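Local coordinates for protein transcription anti-terminator antagonist UpxZ (Bacteroides uniformis ATCC 8492, PDB 4EPZ) that probably antagonises transcription anti-termination and so helps regulate capsular polysaccharide synthesis, at residues Ile56-Leu67 with Ile87-Leu98. Sequence-based numbering, arbitrary orientation.
Sequences IEEEGNLCLALL and ILDRIYNIMSQL
Glu59 OE2 is gripped twice: Arg90 NE donates to it over 2.9 Å in a nearly straight bond, and a water donates both to Glu59 OE2 and to the carbonyl oxygen of Arg90. With Arg90 NH2 bonded to Glu59 OE1 at 2.9 Å, the two nitrogens make a side-on salt bridge, the guanidinium and carboxylate planes 23° apart. A bend at chi2 (66°) turns the Glu59 carboxylate toward the arginine, and Ser53 N adds a weak bond to Glu59 OE1. Arg90 also acts as a knob among Glu59, Leu62, Cys63 and Leu66, its CB lying 3.7 Å from Cys63 SG. Replacing Arg90 by an alanine is likely to leave the Glu59 carboxylate without its charge partner and open a gap beside Cys63 and Leu66. In this all-helical UpxZ-family fold the pair joins consecutive helices, 56-72 and 80-92; the axes of residues 56-67 and 87-92 approach to 9.7 Å at 150°, roughly antiparallel. Where Gly60 has no side chain, Ile94 CD1 reaches its backbone N at 3.4 Å. Packing is tight between Cys63 CB and Ile91 CG1 (3.4 Å), while Ile91 CD1 touches Leu67 CD2 and Ile87 CD1 presses on Leu66 CB at 3.5 Å. Leu107 of helix 102-115 touches both Ile91 and Leu98.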
loop_
_atom_site.group_PDB
_atom_site.type_symbol
_atom_site.label_atom_id
_atom_site.label_comp_id
_atom_site.label_asym_id
_atom_site.label_seq_id
_atom_site.Cartn_x
_atom_site.Cartn_y
_atom_site.Cartn_z
ATOM N N ILE A 56 -9.474 -14.746 1.394
ATOM C CA ILE A 56 -9.272 -13.509 0.614
ATOM C C ILE A 56 -9.118 -12.262 1.462
ATOM O O ILE A 56 -8.286 -11.428 1.099
ATOM C CB ILE A 56 -10.277 -13.254 -0.527
ATOM C CG1 ILE A 56 -11.727 -13.096 0.003
ATOM C CG2 ILE A 56 -10.114 -14.333 -1.613
ATOM C CD1 ILE A 56 -12.725 -12.626 -0.998
ATOM N N GLU A 57 -9.838 -12.127 2.574
ATOM C CA GLU A 57 -9.670 -10.924 3.423
ATOM C C GLU A 57 -8.284 -10.938 4.094
ATOM O O GLU A 57 -7.624 -9.900 4.165
ATOM C CB GLU A 57 -10.812 -10.853 4.467
ATOM C CG GLU A 57 -10.743 -9.594 5.316
ATOM C CD GLU A 57 -11.826 -9.387 6.371
ATOM O OE1 GLU A 57 -12.885 -10.038 6.284
ATOM O OE2 GLU A 57 -11.587 -8.587 7.302
ATOM N N GLU A 58 -7.841 -12.103 4.579
ATOM C CA GLU A 58 -6.525 -12.191 5.210
ATOM C C GLU A 58 -5.437 -11.920 4.146
ATOM O O GLU A 58 -4.546 -11.103 4.379
ATOM C CB GLU A 58 -6.354 -13.546 5.863
ATOM C CG GLU A 58 -5.043 -13.620 6.610
ATOM C CD GLU A 58 -4.893 -14.946 7.306
ATOM O OE1 GLU A 58 -4.659 -15.951 6.601
ATOM O OE2 GLU A 58 -5.150 -15.002 8.529
ATOM N N GLU A 59 -5.563 -12.556 2.967
ATOM C CA GLU A 59 -4.655 -12.336 1.844
ATOM C C GLU A 59 -4.610 -10.831 1.447
ATOM O O GLU A 59 -3.516 -10.305 1.272
ATOM C CB GLU A 59 -5.042 -13.245 0.656
ATOM C CG GLU A 59 -4.134 -13.147 -0.583
ATOM C CD GLU A 59 -2.679 -13.600 -0.509
ATOM O OE1 GLU A 59 -2.179 -13.910 0.600
ATOM O OE2 GLU A 59 -2.051 -13.699 -1.590
ATOM N N GLY A 60 -5.758 -10.142 1.372
ATOM C CA GLY A 60 -5.780 -8.707 1.095
ATOM C C GLY A 60 -4.971 -7.916 2.117
ATOM O O GLY A 60 -4.195 -7.027 1.760
ATOM N N ASN A 61 -5.167 -8.207 3.415
ATOM C CA ASN A 61 -4.462 -7.478 4.477
ATOM C C ASN A 61 -2.962 -7.765 4.428
ATOM O O ASN A 61 -2.166 -6.849 4.652
ATOM C CB ASN A 61 -5.031 -7.859 5.839
ATOM C CG ASN A 61 -6.262 -7.046 6.108
ATOM O OD1 ASN A 61 -6.169 -5.839 6.334
ATOM N ND2 ASN A 61 -7.436 -7.663 6.030
ATOM N N LEU A 62 -2.587 -9.042 4.171
ATOM C CA LEU A 62 -1.171 -9.407 4.034
ATOM C C LEU A 62 -0.531 -8.638 2.870
ATOM O O LEU A 62 0.546 -8.038 3.023
ATOM C CB LEU A 62 -1.060 -10.916 3.779
ATOM C CG LEU A 62 -1.082 -11.861 4.974
ATOM C CD1 LEU A 62 -1.117 -13.317 4.465
ATOM C CD2 LEU A 62 0.199 -11.686 5.839
ATOM N N CYS A 63 -1.183 -8.664 1.695
ATOM C CA CYS A 63 -0.670 -7.982 0.509
ATOM C C CYS A 63 -0.560 -6.501 0.730
ATOM O O CYS A 63 0.420 -5.895 0.307
ATOM C CB CYS A 63 -1.548 -8.282 -0.687
ATOM S SG CYS A 63 -1.332 -9.958 -1.282
ATOM N N LEU A 64 -1.595 -5.896 1.340
ATOM C CA LEU A 64 -1.532 -4.466 1.590
ATOM C C LEU A 64 -0.378 -4.134 2.537
ATOM O O LEU A 64 0.384 -3.206 2.249
ATOM C CB LEU A 64 -2.849 -3.937 2.157
ATOM C CG LEU A 64 -2.849 -2.421 2.450
ATOM C CD1 LEU A 64 -2.620 -1.606 1.167
ATOM C CD2 LEU A 64 -4.138 -2.001 3.154
ATOM N N ALA A 65 -0.221 -4.913 3.631
ATOM C CA ALA A 65 0.896 -4.681 4.559
ATOM C C ALA A 65 2.254 -4.756 3.833
ATOM O O ALA A 65 3.120 -3.919 4.072
ATOM C CB ALA A 65 0.864 -5.699 5.700
ATOM N N LEU A 66 2.414 -5.743 2.950
ATOM C CA LEU A 66 3.690 -5.965 2.245
ATOM C C LEU A 66 3.986 -4.856 1.278
ATOM O O LEU A 66 5.128 -4.390 1.234
ATOM C CB LEU A 66 3.675 -7.311 1.535
ATOM C CG LEU A 66 3.721 -8.526 2.456
ATOM C CD1 LEU A 66 3.408 -9.805 1.660
ATOM C CD2 LEU A 66 5.101 -8.612 3.183
ATOM N N LEU A 67 2.972 -4.403 0.514
ATOM C CA LEU A 67 3.174 -3.323 -0.459
ATOM C C LEU A 67 3.499 -2.025 0.253
ATOM O O LEU A 67 4.396 -1.278 -0.161
ATOM C CB LEU A 67 1.923 -3.150 -1.347
ATOM C CG LEU A 67 2.130 -2.627 -2.761
ATOM C CD1 LEU A 67 3.346 -3.290 -3.452
ATOM C CD2 LEU A 67 0.832 -2.816 -3.583
ATOM N N ILE A 87 3.896 -9.493 -5.025
ATOM C CA ILE A 87 2.772 -9.005 -4.231
ATOM C C ILE A 87 1.674 -8.482 -5.129
ATOM O O ILE A 87 0.479 -8.807 -4.923
ATOM C CB ILE A 87 3.275 -7.921 -3.240
ATOM C CG1 ILE A 87 4.248 -8.555 -2.236
ATOM C CG2 ILE A 87 2.079 -7.312 -2.505
ATOM C CD1 ILE A 87 5.218 -7.483 -1.652
ATOM N N LEU A 88 2.039 -7.681 -6.135
ATOM C CA LEU A 88 1.049 -7.184 -7.081
ATOM C C LEU A 88 0.292 -8.329 -7.767
ATOM O O LEU A 88 -0.938 -8.271 -7.891
ATOM C CB LEU A 88 1.710 -6.300 -8.135
ATOM C CG LEU A 88 2.133 -4.947 -7.631
ATOM C CD1 LEU A 88 3.171 -4.342 -8.582
ATOM C CD2 LEU A 88 0.926 -3.989 -7.416
ATOM N N ASP A 89 1.013 -9.383 -8.146
ATOM C CA ASP A 89 0.376 -10.542 -8.794
ATOM C C ASP A 89 -0.624 -11.201 -7.835
ATOM O O ASP A 89 -1.759 -11.517 -8.231
ATOM C CB ASP A 89 1.462 -11.540 -9.235
ATOM C CG ASP A 89 0.902 -12.680 -10.024
ATOM O OD1 ASP A 89 0.417 -12.435 -11.147
ATOM O OD2 ASP A 89 0.995 -13.826 -9.543
ATOM N N ARG A 90 -0.246 -11.313 -6.558
ATOM C CA ARG A 90 -1.170 -11.861 -5.551
ATOM C C ARG A 90 -2.417 -10.972 -5.409
ATOM O O ARG A 90 -3.534 -11.490 -5.222
ATOM C CB ARG A 90 -0.447 -12.012 -4.210
ATOM C CG ARG A 90 0.575 -13.171 -4.222
ATOM C CD ARG A 90 1.503 -13.061 -3.016
ATOM N NE ARG A 90 0.766 -13.096 -1.750
ATOM C CZ ARG A 90 1.330 -13.012 -0.549
ATOM N NH1 ARG A 90 2.649 -12.915 -0.433
ATOM N NH2 ARG A 90 0.583 -13.038 0.542
ATOM N N ILE A 91 -2.238 -9.628 -5.502
ATOM C CA ILE A 91 -3.386 -8.715 -5.390
ATOM C C ILE A 91 -4.304 -8.848 -6.611
ATOM O O ILE A 91 -5.523 -8.909 -6.443
ATOM C CB ILE A 91 -2.884 -7.271 -5.193
ATOM C CG1 ILE A 91 -2.183 -7.120 -3.813
ATOM C CG2 ILE A 91 -4.019 -6.276 -5.374
ATOM C CD1 ILE A 91 -1.353 -5.807 -3.723
ATOM N N TYR A 92 -3.744 -8.880 -7.839
ATOM C CA TYR A 92 -4.579 -9.031 -9.032
ATOM C C TYR A 92 -5.389 -10.346 -8.977
ATOM O O TYR A 92 -6.529 -10.361 -9.421
ATOM C CB TYR A 92 -3.719 -9.014 -10.295
ATOM C CG TYR A 92 -3.419 -7.632 -10.836
ATOM C CD1 TYR A 92 -4.387 -6.907 -11.532
ATOM C CD2 TYR A 92 -2.140 -7.086 -10.740
ATOM C CE1 TYR A 92 -4.101 -5.658 -12.084
ATOM C CE2 TYR A 92 -1.843 -5.839 -11.287
ATOM C CZ TYR A 92 -2.834 -5.120 -11.940
ATOM O OH TYR A 92 -2.514 -3.924 -12.514
ATOM N N ASN A 93 -4.854 -11.394 -8.336
ATOM C CA ASN A 93 -5.561 -12.672 -8.213
ATOM C C ASN A 93 -6.731 -12.634 -7.249
ATOM O O ASN A 93 -7.565 -13.545 -7.297
ATOM C CB ASN A 93 -4.596 -13.785 -7.792
ATOM C CG ASN A 93 -3.626 -14.172 -8.867
ATOM O OD1 ASN A 93 -3.784 -13.847 -10.057
ATOM N ND2 ASN A 93 -2.573 -14.847 -8.463
ATOM N N ILE A 94 -6.811 -11.639 -6.355
ATOM C CA ILE A 94 -7.953 -11.619 -5.423
ATOM C C ILE A 94 -8.842 -10.376 -5.601
ATOM O O ILE A 94 -9.921 -10.342 -5.015
ATOM C CB ILE A 94 -7.469 -11.715 -3.931
ATOM C CG1 ILE A 94 -6.639 -10.471 -3.504
ATOM C CG2 ILE A 94 -6.760 -13.048 -3.678
ATOM C CD1 ILE A 94 -6.389 -10.331 -2.014
HETATM N N MSE A 95 -8.364 -9.316 -6.310
HETATM C CA MSE A 95 -9.076 -8.032 -6.349
HETATM C C MSE A 95 -10.564 -8.154 -6.682
HETATM O O MSE A 95 -11.385 -7.592 -5.947
HETATM C CB MSE A 95 -8.389 -7.049 -7.338
HETATM C CG MSE A 95 -8.970 -5.659 -7.284
HETATM SE SE MSE A 95 -8.415 -4.833 -5.625
HETATM C CE MSE A 95 -6.739 -4.235 -6.208
ATOM N N SER A 96 -10.925 -8.935 -7.722
ATOM C CA SER A 96 -12.332 -9.054 -8.154
ATOM C C SER A 96 -13.225 -9.752 -7.094
ATOM O O SER A 96 -14.444 -9.567 -7.098
ATOM C CB SER A 96 -12.406 -9.769 -9.501
ATOM O OG SER A 96 -11.982 -11.119 -9.396
ATOM N N GLN A 97 -12.632 -10.487 -6.157
ATOM C CA GLN A 97 -13.402 -11.176 -5.120
ATOM C C GLN A 97 -13.626 -10.321 -3.869
ATOM O O GLN A 97 -14.472 -10.653 -3.045
ATOM C CB GLN A 97 -12.678 -12.447 -4.722
ATOM C CG GLN A 97 -12.620 -13.505 -5.845
ATOM C CD GLN A 97 -11.778 -14.665 -5.362
ATOM O OE1 GLN A 97 -12.199 -15.438 -4.495
ATOM N NE2 GLN A 97 -10.539 -14.748 -5.826
ATOM N N LEU A 98 -12.838 -9.267 -3.690
ATOM C CA LEU A 98 -12.989 -8.472 -2.485
ATOM C C LEU A 98 -14.221 -7.592 -2.540
ATOM O O LEU A 98 -14.454 -6.903 -3.536
ATOM C CB LEU A 98 -11.745 -7.593 -2.258
ATOM C CG LEU A 98 -10.487 -8.321 -1.790
ATOM C CD1 LEU A 98 -9.265 -7.417 -1.938
ATOM C CD2 LEU A 98 -10.632 -8.754 -0.327
HETATM O O HOH W 1 -3.392 -13.869 -3.940
#